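Local coordinates for uncharacterized LolA superfamily protein NE2245 (Nitrosomonas europaea ATCC 19718, PDB 3BUU) that is of unknown function but probably binds lipid or the acyl chains of lipoproteins, at residues S11-A16 against Y131-T136; D24-N29 against V48-N53; A31-A36 against V204-D209; A70-G75 against K218-D223; N103-R108 against S141-K146. All coordinates share one frame; numbering follows the deposited sequence.

Contact 1 of 5, residues S11-A16 against Y131-T136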
# COMPACT_ATOMS: atom_id res chain seq x y z
N SER A 11 9.11 13.75 -10.90
CA SER A 11 10.30 12.90 -10.84
C SER A 11 10.62 12.46 -9.44
O SER A 11 11.06 11.34 -9.24
CB SER A 11 11.49 13.51 -11.56
OG SER A 11 12.05 14.58 -10.85
N ILE A 12 10.38 13.32 -8.45
CA ILE A 12 10.58 12.96 -7.05
C ILE A 12 9.66 11.78 -6.71
O ILE A 12 10.08 10.80 -6.10
CB ILE A 12 10.31 14.16 -6.12
CG1 ILE A 12 11.35 15.27 -6.35
CG2 ILE A 12 10.39 13.72 -4.67
CD1 ILE A 12 10.90 16.58 -5.72
N LEU A 13 8.39 11.90 -7.08
CA LEU A 13 7.44 10.83 -6.77
C LEU A 13 7.83 9.53 -7.47
O LEU A 13 7.72 8.46 -6.88
CB LEU A 13 6.03 11.26 -7.17
CG LEU A 13 4.96 10.30 -6.68
CD1 LEU A 13 4.92 10.17 -5.18
CD2 LEU A 13 3.59 10.76 -7.27
N GLU A 14 8.25 9.63 -8.73
CA GLU A 14 8.70 8.45 -9.47
C GLU A 14 9.86 7.76 -8.78
O GLU A 14 9.91 6.53 -8.68
CB GLU A 14 9.15 8.86 -10.89
CG GLU A 14 8.02 9.02 -11.88
CD GLU A 14 8.36 9.80 -13.14
OE1 GLU A 14 9.42 10.46 -13.23
OE2 GLU A 14 7.51 9.77 -14.06
N LYS A 15 10.81 8.56 -8.33
CA LYS A 15 11.99 8.03 -7.66
C LYS A 15 11.63 7.38 -6.35
O LYS A 15 12.17 6.30 -6.03
CB LYS A 15 13.08 9.08 -7.50
CG LYS A 15 13.66 9.50 -8.85
CD LYS A 15 14.56 10.69 -8.84
CE LYS A 15 14.95 11.05 -10.28
NZ LYS A 15 15.68 9.93 -10.94
N ALA A 16 10.75 7.99 -5.59
CA ALA A 16 10.29 7.37 -4.34
C ALA A 16 9.54 6.05 -4.62
O ALA A 16 9.75 5.04 -3.93
CB ALA A 16 9.46 8.36 -3.55
N TYR A 131 11.72 16.77 0.76
CA TYR A 131 10.64 17.32 -0.03
C TYR A 131 9.34 16.86 0.61
O TYR A 131 9.17 15.67 0.83
CB TYR A 131 10.69 16.78 -1.46
CG TYR A 131 11.95 17.03 -2.21
CD1 TYR A 131 12.36 18.31 -2.54
CD2 TYR A 131 12.72 15.97 -2.68
CE1 TYR A 131 13.52 18.52 -3.33
CE2 TYR A 131 13.86 16.17 -3.44
CZ TYR A 131 14.28 17.44 -3.77
OH TYR A 131 15.39 17.65 -4.55
N VAL A 132 8.37 17.76 0.79
CA VAL A 132 7.02 17.38 1.22
C VAL A 132 6.12 17.54 0.03
O VAL A 132 5.84 18.69 -0.38
CB VAL A 132 6.51 18.16 2.46
CG1 VAL A 132 5.17 17.58 2.91
CG2 VAL A 132 7.53 18.10 3.58
N LEU A 133 5.71 16.42 -0.56
CA LEU A 133 4.84 16.46 -1.71
C LEU A 133 3.39 16.38 -1.28
O LEU A 133 3.04 15.53 -0.46
CB LEU A 133 5.10 15.28 -2.66
CG LEU A 133 6.52 15.19 -3.24
CD1 LEU A 133 6.64 13.98 -4.20
CD2 LEU A 133 6.90 16.45 -3.96
N GLU A 134 2.55 17.22 -1.85
CA GLU A 134 1.12 17.08 -1.71
C GLU A 134 0.62 16.26 -2.91
O GLU A 134 0.80 16.68 -4.07
CB GLU A 134 0.45 18.46 -1.69
CG GLU A 134 -1.05 18.31 -1.56
CD GLU A 134 -1.74 19.52 -1.00
OE1 GLU A 134 -1.07 20.48 -0.60
OE2 GLU A 134 -2.99 19.50 -0.93
N LEU A 135 0.01 15.12 -2.61
CA LEU A 135 -0.51 14.20 -3.63
C LEU A 135 -2.00 14.31 -3.61
O LEU A 135 -2.66 13.95 -2.62
CB LEU A 135 -0.09 12.78 -3.26
CG LEU A 135 1.40 12.52 -3.11
CD1 LEU A 135 1.68 11.04 -2.94
CD2 LEU A 135 2.24 13.09 -4.19
N THR A 136 -2.58 14.82 -4.71
CA THR A 136 -4.01 14.99 -4.81
C THR A 136 -4.58 13.84 -5.62
O THR A 136 -4.18 13.63 -6.75
CB THR A 136 -4.32 16.35 -5.50
OG1 THR A 136 -3.77 17.42 -4.74
CG2 THR A 136 -5.83 16.52 -5.61

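Contact 2 of 5, residues D24-N29 against V48-N53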
# COMPACT_ATOMS: atom_id res chain seq x y z
N ASP A 24 7.80 -3.22 -12.02
CA ASP A 24 7.77 -4.47 -12.73
C ASP A 24 6.79 -5.37 -12.02
O ASP A 24 6.34 -5.05 -10.92
CB ASP A 24 9.20 -5.07 -12.72
CG ASP A 24 9.48 -5.98 -13.86
OD1 ASP A 24 8.56 -6.37 -14.61
OD2 ASP A 24 10.67 -6.31 -14.00
N SER A 25 6.51 -6.52 -12.64
CA SER A 25 5.66 -7.53 -12.03
C SER A 25 6.39 -8.32 -10.95
O SER A 25 7.49 -8.84 -11.18
CB SER A 25 5.18 -8.48 -13.14
OG SER A 25 4.34 -7.80 -14.04
N PHE A 26 5.79 -8.45 -9.77
CA PHE A 26 6.47 -9.12 -8.69
C PHE A 26 5.48 -9.77 -7.73
O PHE A 26 4.28 -9.48 -7.74
CB PHE A 26 7.44 -8.16 -7.94
CG PHE A 26 6.77 -7.07 -7.15
CD1 PHE A 26 6.41 -7.31 -5.81
CD2 PHE A 26 6.52 -5.82 -7.68
CE1 PHE A 26 5.79 -6.31 -5.06
CE2 PHE A 26 5.88 -4.84 -6.91
CZ PHE A 26 5.55 -5.08 -5.63
N GLN A 27 6.04 -10.64 -6.89
CA GLN A 27 5.36 -11.28 -5.79
C GLN A 27 6.01 -10.80 -4.50
O GLN A 27 7.23 -10.60 -4.44
CB GLN A 27 5.51 -12.80 -5.96
CG GLN A 27 4.77 -13.54 -4.91
CD GLN A 27 4.98 -15.02 -5.01
OE1 GLN A 27 4.59 -15.66 -5.98
NE2 GLN A 27 5.63 -15.59 -4.00
N VAL A 28 5.20 -10.66 -3.44
CA VAL A 28 5.75 -10.38 -2.13
C VAL A 28 4.82 -10.93 -1.06
O VAL A 28 3.60 -11.02 -1.28
CB VAL A 28 6.02 -8.87 -1.95
CG1 VAL A 28 4.74 -8.06 -1.92
CG2 VAL A 28 6.88 -8.59 -0.73
N ASN A 29 5.38 -11.27 0.09
CA ASN A 29 4.56 -11.63 1.26
C ASN A 29 4.50 -10.46 2.21
O ASN A 29 5.49 -9.77 2.43
CB ASN A 29 5.17 -12.85 1.99
CG ASN A 29 5.32 -14.04 1.07
OD1 ASN A 29 4.52 -14.29 0.16
ND2 ASN A 29 6.38 -14.79 1.29
N VAL A 48 0.92 -11.31 -2.21
CA VAL A 48 0.53 -10.29 -3.18
C VAL A 48 1.21 -10.57 -4.52
O VAL A 48 2.43 -10.75 -4.56
CB VAL A 48 0.92 -8.90 -2.68
CG1 VAL A 48 0.50 -7.85 -3.70
CG2 VAL A 48 0.24 -8.63 -1.34
N LEU A 49 0.41 -10.59 -5.59
CA LEU A 49 0.91 -10.64 -6.98
C LEU A 49 0.62 -9.24 -7.51
O LEU A 49 -0.53 -8.88 -7.71
CB LEU A 49 0.14 -11.70 -7.75
CG LEU A 49 0.26 -13.12 -7.20
CD1 LEU A 49 -0.57 -14.08 -8.06
CD2 LEU A 49 1.71 -13.56 -7.12
N SER A 50 1.67 -8.47 -7.75
CA SER A 50 1.56 -7.07 -8.09
C SER A 50 2.00 -6.77 -9.53
O SER A 50 3.16 -7.05 -9.90
CB SER A 50 2.42 -6.27 -7.14
OG SER A 50 2.49 -4.90 -7.48
N LYS A 51 1.10 -6.18 -10.32
CA LYS A 51 1.38 -5.78 -11.65
C LYS A 51 1.06 -4.29 -11.81
O LYS A 51 0.09 -3.88 -12.45
CB LYS A 51 0.64 -6.66 -12.65
CG LYS A 51 1.14 -6.52 -14.05
CD LYS A 51 0.46 -7.52 -14.97
CE LYS A 51 1.07 -7.47 -16.33
NZ LYS A 51 0.24 -8.35 -17.22
N GLY A 52 1.87 -3.49 -11.13
CA GLY A 52 1.70 -2.05 -11.13
C GLY A 52 0.37 -1.66 -10.52
O GLY A 52 -0.17 -2.30 -9.64
N ASN A 53 -0.18 -0.60 -11.03
CA ASN A 53 -1.47 -0.14 -10.57
C ASN A 53 -2.60 -0.66 -11.43
O ASN A 53 -3.76 -0.37 -11.16
CB ASN A 53 -1.50 1.38 -10.50
CG ASN A 53 -0.74 1.93 -9.34
OD1 ASN A 53 -0.22 1.19 -8.50
ND2 ASN A 53 -0.66 3.26 -9.27
O HOH W 1 4.11 -4.01 -9.56

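Contact 3 of 5, residues A31-A36 against V204-D209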
# COMPACT_ATOMS: atom_id res chain seq x y z
N ALA A 31 3.13 -9.41 6.14
CA ALA A 31 2.59 -9.77 7.45
C ALA A 31 2.15 -8.46 8.10
O ALA A 31 2.89 -7.48 8.04
CB ALA A 31 3.65 -10.41 8.31
N ILE A 32 0.95 -8.43 8.66
CA ILE A 32 0.42 -7.20 9.24
C ILE A 32 0.04 -7.53 10.68
O ILE A 32 -0.82 -8.38 10.93
CB ILE A 32 -0.79 -6.66 8.50
CG1 ILE A 32 -0.46 -6.51 7.02
CG2 ILE A 32 -1.25 -5.36 9.14
CD1 ILE A 32 -1.61 -5.90 6.16
N ARG A 33 0.68 -6.85 11.62
CA ARG A 33 0.42 -7.00 13.06
C ARG A 33 -0.16 -5.69 13.55
O ARG A 33 0.53 -4.67 13.55
CB ARG A 33 1.73 -7.31 13.78
CG ARG A 33 2.38 -8.65 13.39
CD ARG A 33 3.68 -9.00 14.14
NE ARG A 33 4.11 -10.38 13.94
CZ ARG A 33 4.72 -10.82 12.84
NH1 ARG A 33 5.01 -9.99 11.83
NH2 ARG A 33 5.06 -12.11 12.76
N THR A 34 -1.40 -5.72 14.02
CA THR A 34 -2.06 -4.52 14.52
C THR A 34 -2.31 -4.67 16.01
O THR A 34 -2.78 -5.73 16.44
CB THR A 34 -3.39 -4.29 13.83
OG1 THR A 34 -3.17 -4.12 12.42
CG2 THR A 34 -4.11 -3.09 14.34
N ALA A 35 -1.99 -3.63 16.77
CA ALA A 35 -2.30 -3.64 18.18
C ALA A 35 -2.63 -2.26 18.62
O ALA A 35 -2.15 -1.27 18.05
CB ALA A 35 -1.11 -4.15 18.96
N ALA A 36 -3.39 -2.20 19.70
CA ALA A 36 -3.64 -0.98 20.45
C ALA A 36 -3.45 -1.34 21.87
O ALA A 36 -3.51 -2.52 22.20
CB ALA A 36 -5.05 -0.45 20.21
N VAL A 204 1.76 -2.73 11.86
CA VAL A 204 3.13 -2.91 11.41
C VAL A 204 3.10 -3.91 10.27
O VAL A 204 2.72 -5.08 10.47
CB VAL A 204 4.06 -3.34 12.57
CG1 VAL A 204 5.47 -3.56 12.06
CG2 VAL A 204 4.02 -2.33 13.71
N LEU A 205 3.51 -3.46 9.09
CA LEU A 205 3.54 -4.27 7.86
C LEU A 205 4.95 -4.65 7.54
O LEU A 205 5.79 -3.77 7.34
CB LEU A 205 2.98 -3.48 6.66
CG LEU A 205 1.53 -3.05 6.71
CD1 LEU A 205 1.31 -1.85 7.62
CD2 LEU A 205 1.05 -2.73 5.34
N ASP A 206 5.23 -5.96 7.49
CA ASP A 206 6.55 -6.43 7.13
C ASP A 206 6.48 -7.20 5.83
O ASP A 206 5.67 -8.14 5.65
CB ASP A 206 7.09 -7.35 8.23
CG ASP A 206 7.52 -6.57 9.46
OD1 ASP A 206 8.29 -5.59 9.31
OD2 ASP A 206 7.12 -6.92 10.58
N TYR A 207 7.36 -6.81 4.91
CA TYR A 207 7.43 -7.34 3.55
C TYR A 207 8.55 -8.31 3.45
O TYR A 207 9.66 -7.97 3.87
CB TYR A 207 7.64 -6.22 2.52
CG TYR A 207 6.46 -5.34 2.44
CD1 TYR A 207 5.56 -5.50 1.42
CD2 TYR A 207 6.23 -4.35 3.42
CE1 TYR A 207 4.40 -4.65 1.36
CE2 TYR A 207 5.11 -3.53 3.37
CZ TYR A 207 4.20 -3.70 2.37
OH TYR A 207 3.10 -2.86 2.35
N SER A 208 8.32 -9.49 2.87
CA SER A 208 9.37 -10.52 2.77
C SER A 208 9.24 -11.26 1.47
O SER A 208 8.17 -11.30 0.83
CB SER A 208 9.29 -11.45 3.97
OG SER A 208 8.10 -12.15 4.00
N ASP A 209 10.34 -11.90 1.11
CA ASP A 209 10.45 -12.73 -0.09
C ASP A 209 9.95 -12.04 -1.34
O ASP A 209 9.22 -12.64 -2.14
CB ASP A 209 9.75 -14.06 0.13
CG ASP A 209 10.23 -15.11 -0.87
OD1 ASP A 209 11.36 -14.98 -1.41
OD2 ASP A 209 9.48 -16.04 -1.17
O HOH W 2 4.51 -7.20 11.31

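Contact 4 of 5, residues A70-G75 against K218-D223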
# COMPACT_ATOMS: atom_id res chain seq x y z
N ALA A 70 -9.86 -13.65 -1.19
CA ALA A 70 -8.93 -13.09 -2.15
C ALA A 70 -9.47 -11.81 -2.69
O ALA A 70 -10.71 -11.57 -2.71
CB ALA A 70 -8.65 -14.08 -3.27
N ILE A 71 -8.56 -10.95 -3.13
CA ILE A 71 -8.96 -9.70 -3.73
C ILE A 71 -8.28 -9.58 -5.10
O ILE A 71 -7.02 -9.63 -5.20
CB ILE A 71 -8.62 -8.51 -2.84
CG1 ILE A 71 -9.17 -8.68 -1.41
CG2 ILE A 71 -9.13 -7.24 -3.48
CD1 ILE A 71 -8.43 -7.82 -0.37
N LEU A 72 -9.10 -9.39 -6.14
CA LEU A 72 -8.65 -9.20 -7.50
C LEU A 72 -8.85 -7.73 -7.85
O LEU A 72 -9.96 -7.20 -7.71
CB LEU A 72 -9.50 -10.06 -8.41
CG LEU A 72 -9.34 -9.80 -9.91
CD1 LEU A 72 -7.94 -10.10 -10.39
CD2 LEU A 72 -10.33 -10.67 -10.68
N MSE A 73 -7.78 -7.07 -8.29
CA MSE A 73 -7.84 -5.70 -8.72
C MSE A 73 -7.68 -5.65 -10.22
O MSE A 73 -6.70 -6.21 -10.79
CB MSE A 73 -6.75 -4.89 -8.04
CG MSE A 73 -6.75 -3.44 -8.47
SE MSE A 73 -5.30 -2.49 -7.54
CE MSE A 73 -3.89 -2.91 -8.75
N LYS A 74 -8.61 -4.95 -10.87
CA LYS A 74 -8.50 -4.62 -12.30
C LYS A 74 -8.72 -3.11 -12.40
O LYS A 74 -9.83 -2.59 -12.11
CB LYS A 74 -9.57 -5.41 -13.10
CG LYS A 74 -9.51 -7.00 -12.96
CD LYS A 74 -10.59 -7.74 -13.78
CE LYS A 74 -11.70 -8.20 -12.88
NZ LYS A 74 -12.85 -8.85 -13.60
N GLY A 75 -7.70 -2.36 -12.82
CA GLY A 75 -7.81 -0.93 -12.73
C GLY A 75 -8.03 -0.48 -11.30
O GLY A 75 -7.32 -0.94 -10.43
N LYS A 218 -3.93 -12.94 -18.25
CA LYS A 218 -4.93 -13.95 -18.12
C LYS A 218 -5.09 -14.55 -16.72
O LYS A 218 -6.04 -15.25 -16.49
CB LYS A 218 -4.66 -15.06 -19.16
CG LYS A 218 -4.95 -14.64 -20.60
CD LYS A 218 -4.47 -15.67 -21.69
CE LYS A 218 -4.63 -15.16 -23.12
NZ LYS A 218 -6.00 -14.60 -23.30
N ILE A 219 -4.21 -14.28 -15.77
CA ILE A 219 -4.48 -14.72 -14.38
C ILE A 219 -5.42 -13.78 -13.65
O ILE A 219 -5.95 -14.13 -12.59
CB ILE A 219 -3.20 -14.96 -13.50
CG1 ILE A 219 -2.49 -13.65 -13.09
CG2 ILE A 219 -2.28 -15.96 -14.18
CD1 ILE A 219 -1.35 -13.88 -12.07
N PHE A 220 -5.65 -12.57 -14.18
CA PHE A 220 -6.40 -11.57 -13.43
C PHE A 220 -7.87 -11.70 -13.77
O PHE A 220 -8.47 -10.82 -14.39
CB PHE A 220 -5.80 -10.20 -13.70
CG PHE A 220 -4.42 -10.07 -13.15
CD1 PHE A 220 -4.22 -10.00 -11.77
CD2 PHE A 220 -3.32 -10.09 -13.99
CE1 PHE A 220 -2.93 -9.91 -11.26
CE2 PHE A 220 -2.05 -10.01 -13.50
CZ PHE A 220 -1.83 -9.91 -12.13
N THR A 221 -8.44 -12.84 -13.36
CA THR A 221 -9.85 -13.18 -13.65
C THR A 221 -10.48 -13.89 -12.46
O THR A 221 -9.80 -14.49 -11.63
CB THR A 221 -9.98 -14.14 -14.83
OG1 THR A 221 -9.51 -15.43 -14.43
CG2 THR A 221 -9.26 -13.62 -16.07
N LYS A 222 -11.81 -13.84 -12.41
CA LYS A 222 -12.56 -14.56 -11.41
C LYS A 222 -12.35 -16.06 -11.48
O LYS A 222 -12.24 -16.72 -10.46
CB LYS A 222 -14.04 -14.22 -11.53
CG LYS A 222 -14.35 -12.74 -11.38
CD LYS A 222 -15.85 -12.52 -11.53
CE LYS A 222 -16.21 -11.04 -11.53
NZ LYS A 222 -17.69 -10.85 -11.59
N ASP A 223 -12.16 -16.59 -12.69
CA ASP A 223 -11.94 -18.03 -12.84
C ASP A 223 -10.63 -18.49 -12.22
O ASP A 223 -10.57 -19.57 -11.63
CB ASP A 223 -12.01 -18.43 -14.30
CG ASP A 223 -13.40 -18.39 -14.84
OD1 ASP A 223 -14.35 -18.68 -14.08
OD2 ASP A 223 -13.54 -18.06 -16.03
O HOH W 3 -12.96 -12.10 -14.62

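Contact 5 of 5, residues N103-R108 against S141-K146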
# COMPACT_ATOMS: atom_id res chain seq x y z
N ASN A 103 -7.42 -1.28 1.64
CA ASN A 103 -7.22 -2.21 0.53
C ASN A 103 -6.14 -1.72 -0.44
O ASN A 103 -5.28 -2.48 -0.85
CB ASN A 103 -8.53 -2.41 -0.21
CG ASN A 103 -9.53 -3.25 0.57
OD1 ASN A 103 -9.14 -4.13 1.33
ND2 ASN A 103 -10.81 -2.96 0.37
N GLY A 104 -6.18 -0.44 -0.80
CA GLY A 104 -5.22 0.08 -1.76
C GLY A 104 -3.80 0.10 -1.23
O GLY A 104 -2.87 0.06 -2.04
N ASP A 105 -3.61 0.13 0.09
CA ASP A 105 -2.28 0.11 0.61
C ASP A 105 -1.56 -1.19 0.28
O ASP A 105 -0.34 -1.21 0.20
CB ASP A 105 -2.28 0.29 2.13
CG ASP A 105 -2.81 1.61 2.62
OD1 ASP A 105 -2.72 2.60 1.87
OD2 ASP A 105 -3.31 1.64 3.78
N ILE A 106 -2.29 -2.28 0.09
CA ILE A 106 -1.65 -3.55 -0.27
C ILE A 106 -1.82 -3.86 -1.74
O ILE A 106 -0.90 -4.41 -2.37
CB ILE A 106 -2.21 -4.68 0.60
CG1 ILE A 106 -2.01 -4.29 2.06
CG2 ILE A 106 -1.59 -6.03 0.24
CD1 ILE A 106 -0.58 -4.02 2.48
N ALA A 107 -2.94 -3.47 -2.32
CA ALA A 107 -3.24 -3.89 -3.67
C ALA A 107 -2.56 -3.03 -4.73
O ALA A 107 -2.34 -3.51 -5.83
CB ALA A 107 -4.75 -3.89 -3.89
N ARG A 108 -2.34 -1.74 -4.44
CA ARG A 108 -1.68 -0.79 -5.39
C ARG A 108 -0.18 -0.93 -5.25
O ARG A 108 0.33 -1.37 -4.21
CB ARG A 108 -2.02 0.70 -5.14
CG ARG A 108 -3.49 1.12 -5.20
CD ARG A 108 -4.21 0.74 -6.47
NE ARG A 108 -4.28 1.81 -7.46
CZ ARG A 108 -5.02 1.71 -8.55
NH1 ARG A 108 -5.70 0.60 -8.77
NH2 ARG A 108 -5.06 2.68 -9.43
N SER A 141 -12.20 7.26 -6.69
CA SER A 141 -11.95 5.82 -6.57
C SER A 141 -10.54 5.44 -6.22
O SER A 141 -10.30 4.25 -6.03
CB SER A 141 -12.34 5.04 -7.81
OG SER A 141 -11.55 5.41 -8.93
N VAL A 142 -9.63 6.40 -6.10
CA VAL A 142 -8.30 6.07 -5.64
C VAL A 142 -8.35 5.92 -4.13
O VAL A 142 -9.40 6.11 -3.47
CB VAL A 142 -7.15 7.02 -6.15
CG1 VAL A 142 -7.11 7.07 -7.66
CG2 VAL A 142 -7.28 8.40 -5.51
N THR A 143 -7.25 5.48 -3.53
CA THR A 143 -7.30 5.10 -2.14
C THR A 143 -7.59 6.28 -1.21
O THR A 143 -8.32 6.13 -0.23
CB THR A 143 -6.05 4.32 -1.74
OG1 THR A 143 -5.80 3.29 -2.71
CG2 THR A 143 -6.16 3.66 -0.36
N TYR A 144 -6.96 7.44 -1.49
CA TYR A 144 -7.10 8.65 -0.68
C TYR A 144 -7.35 9.85 -1.51
O TYR A 144 -6.88 9.91 -2.66
CB TYR A 144 -5.81 8.93 0.15
CG TYR A 144 -5.39 7.75 0.93
CD1 TYR A 144 -6.00 7.43 2.14
CD2 TYR A 144 -4.39 6.90 0.44
CE1 TYR A 144 -5.63 6.29 2.85
CE2 TYR A 144 -4.01 5.75 1.14
CZ TYR A 144 -4.65 5.46 2.35
OH TYR A 144 -4.33 4.34 3.07
N GLN A 145 -8.00 10.84 -0.92
CA GLN A 145 -8.14 12.09 -1.63
C GLN A 145 -6.89 12.96 -1.56
O GLN A 145 -6.63 13.76 -2.47
CB GLN A 145 -9.42 12.79 -1.25
CG GLN A 145 -10.64 11.96 -1.76
CD GLN A 145 -10.54 11.60 -3.26
OE1 GLN A 145 -10.19 10.45 -3.64
NE2 GLN A 145 -10.81 12.58 -4.11
N LYS A 146 -6.14 12.86 -0.48
CA LYS A 146 -4.95 13.65 -0.30
C LYS A 146 -3.96 12.89 0.55
O LYS A 146 -4.33 12.32 1.58
CB LYS A 146 -5.31 15.01 0.38
CG LYS A 146 -4.16 15.80 0.91
CD LYS A 146 -4.69 17.05 1.66
CE LYS A 146 -3.62 17.70 2.48
NZ LYS A 146 -4.15 18.98 3.04

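Contact 1 of 5, residues S11-A16 against Y131-T136
Ile-12 sets its terminal methyl squarely over the ring of Tyr-131. The CD1 of Ile-12 lies 3.6 Å from the centroid of the Tyr-131 ring, only 10° off the ring normal, which makes this a CH-pi contact over the middle of a face rather than a graze along an edge. The isoleucine reaches that point because its CG1 stands anti to the carbonyl carbon and CD1 continues the extended chain (chi2 166°), so that the side chain meets the tyrosine at about a right angle. Its other branch, CG2, turns down the strand and touches Leu-133 CD1 at 3.8 Å. That same Leu-133 methyl also lies 4.1 Å from Leu-13 CB, wedged between two successive residues of the helix. One step further, Leu-13 CD1 meets Leu-135 CD1 at 4.0 Å. Every one of these interactions is apolar, and Tyr-131, Leu-133 and Leu-135 all belong to the face of the strand turned to the helix. The geometry behind this is a crosswise layout: the axes of segments 11-16 and 131-136 pass 10.3 Å apart at 97°. Around the contact, Tyr-115 and Pro-117 of strand 115-125 touch Leu-135, and Phe-111 and Thr-112 of a loop touch Leu-13. Ile-12 also packs on Val-151 and Leu-13 on Leu-149, so helix 9-20 lies across strands 128-137 and 146-152.

Contact 2 of 5, residues D24-N29 against V48-N53
Phe-26 and Ser-50 form one hydrogen-bonded pair of this antiparallel ladder, and Val-28 and Val-48 form the next. Four backbone bonds carry it: Ser-50 N gives a nearly straight one to Phe-26 O at 2.8 Å (174° at the hydrogen), Phe-26 N returns one to Ser-50 O at 3.0 Å, and the valines exchange a similar pair. Between these rungs Gln-27 and Leu-49 make a non-hydrogen-bonded pair, where Gln-27 CA approaches Val-48 O at 3.2 Å in a CA-H...O contact.

The aromatic contact lies on the face carrying Phe-26, Val-28, Val-48 and Ser-50. With chi1 at 69°, Phe-26 holds CG between its backbone N and carbonyl carbon, and the ring swings across toward the partner strand, where Ser-50 CB sits 3.8 Å from the Phe-26 ring centroid, over the face but displaced to the rim. Val-28 CG1 meets the ring edge and also touches Val-48 CB at 4.0 Å. On the other face Gln-27 runs alongside Leu-49, its amide oxygen bonded to Arg-213 in one of two modelled conformers.

A water bridges the strand ends beside the first rung. It donates to Asp-24 O and, at 2.8 Å, to Ser-50 OG, and accepts from Gly-52 N. Strands 26-36 and 39-51 are consecutive, which makes this the open end of a long beta hairpin, part of a strongly curved antiparallel sheet consistent with the unclosed barrel of LolA-like proteins.

Contact 3 of 5, residues A31-A36 against V204-D209
Arg-33 and Asp-206 both place CG anti to their carbonyl carbons (chi1 -65° in the arginine), and both rise from the same face of the antiparallel ladder that strands 26-36 and 202-212 form. The arginine stays extended from CG to NE, which carries its guanidinium back toward the carboxylate diagonally across the strands. The evidence for the ladder is a full set of four backbone bonds: Ala-31 pairs with Asp-206, and Arg-33 with Val-204, each as a hydrogen-bonded pair, the shortest being Asp-206 N to Ala-31 O at 2.8 Å. The axes of the two six-residue segments come within 4.7 Å and run at 165°. Because the first strand in the chain, 26-36, meets the last, 202-212, this pairing joins the N-terminal hairpin to strands 185-195 and beyond, consistent with the strongly curved sheet of LolA-like proteins.

Between the two rungs, Ile-32 and Leu-205 form the non-hydrogen-bonded pair and project from the other face. Their side chains lie side by side, Ile-32 CG1 touching Leu-205 CG at 4.0 Å, and Ile-106 of helix 103-107 packs on Leu-205.

On the face of Ala-31, Arg-33, Val-204 and Asp-206, the carboxylate's main partner is Arg-190, whose NE forms a salt bridge with OD1. In one of two modelled conformers, Arg-33 NH1 adds a long salt bridge, 3.9 Å from Asp-206 OD2, the flat groups turned 52° apart. A water bridges the gap: it lies in the guanidinium plane, accepts from Arg-33 NH1 at 2.9 Å, and donates to Asp-206 OD2 at 2.7 Å and to Val-204 O at 2.9 Å.

Contact 4 of 5, residues A70-G75 against K218-D223
Lys-222 N donates to a water at 3.0 Å, and Lys-74 NZ, at 3.4 Å, gives the same water a weak second bond, so a single solvent molecule links the two segments. The ammonium end of Lys-74 reaches it through a bend at chi3 (-103°), while CD of the same chain rests 3.8 Å from Phe-220 O. Lys-74 NZ and Lys-222 NZ stay 5.6 Å apart, and the like charges probably repel mildly; Lys-222 also makes a cation-pi contact with Trp-79.

The apolar part rests on Leu-72. With CG anti to N (chi1 169°), its two methyls rest one after the other along the backbone opposite: CD1 meets Phe-220 CA at 3.7 Å and comes to the edge of the ring, near its plane, while CD2 lies 3.7 Å from Thr-221 C. The segment bends there in an inverse gamma turn centred on Phe-220, the weak Thr-221 N to Ile-219 O bond of 2.9 Å closing it. The loop after the last strand, 202-212, thereby lies against strand 70-74 of what is probably the curved antiparallel sheet of the LolA-like fold. Replacing Leu-72 with an alanine would probably open a gap under the turn and leave the backbone of Phe-220 and Thr-221 without its apolar support. Ile-219 CG1 lies over the centre of one face of the Phe-220 ring, and Asn-55 and Ile-57 of strand 55-62 also touch this phenylalanine.

Contact 5 of 5, residues N103-R108 against S141-K146
This is a mainly buried helix-to-loop contact, its centre about 7 Å from the centre of the chain, in which short helix 103-107 meets the loop leading into strand 146-152. Its polar core is a hydrogen bond from Tyr-144 OH to Asp-105 OD1 at 2.7 Å. Asp-105 holds CG anti to its carbonyl carbon (chi1 -63°), which turns the carboxylate to the tyrosine. The oxygen accepts through its syn lone pair and lies at the ring edge, in plane, the carboxylate and ring being only 22° apart. Asp-105 OD2 is also held, by the backbone N of Ala-102 and by a salt bridge to Lys-172, a lysine that bonds the tyrosine hydroxyl too; this positive neighbour probably favours the charged carboxylate. An asparagine in place of Asp-105 would probably leave the charge of Lys-172 without its mate and weaken the grip on the tyrosine hydroxyl.

Beside this pair, Thr-143 OG1 comes within 3.4 Å of Gly-104 CA, an approach the lack of a side chain at Gly-104 allows. Thr-143 CG2 sits over the rim of one face of the Tyr-144 ring. Ile-71 and Met-73 of strand 70-74 pack on the helix, and Phe-163 of strand 158-164 meets the Tyr-144 ring.

How the contacts relate
From the N terminus, helix 9-20 is tied by contact 1 to a strand more than a hundred residues on, and contact 2, closing the hairpin that follows it in the chain, is nested within that loop. Contact 3 crosses both: it brings the last strand, 202-212, beside the first, 26-36, and meets contact 2 where Asn-29 O accepts a hydrogen bond from Ser-208 N. Contact 4 crosses contacts 1 and 3 and fastens the C-terminal loop to strand 70-74. Contact 5 crosses contact 1 but nests inside the loops of contacts 3 and 4. Segment 103-108 touches three others: Ile-106 packs on Val-48 and Leu-205, and Arg-108 hydrogen-bonds Gly-75 O.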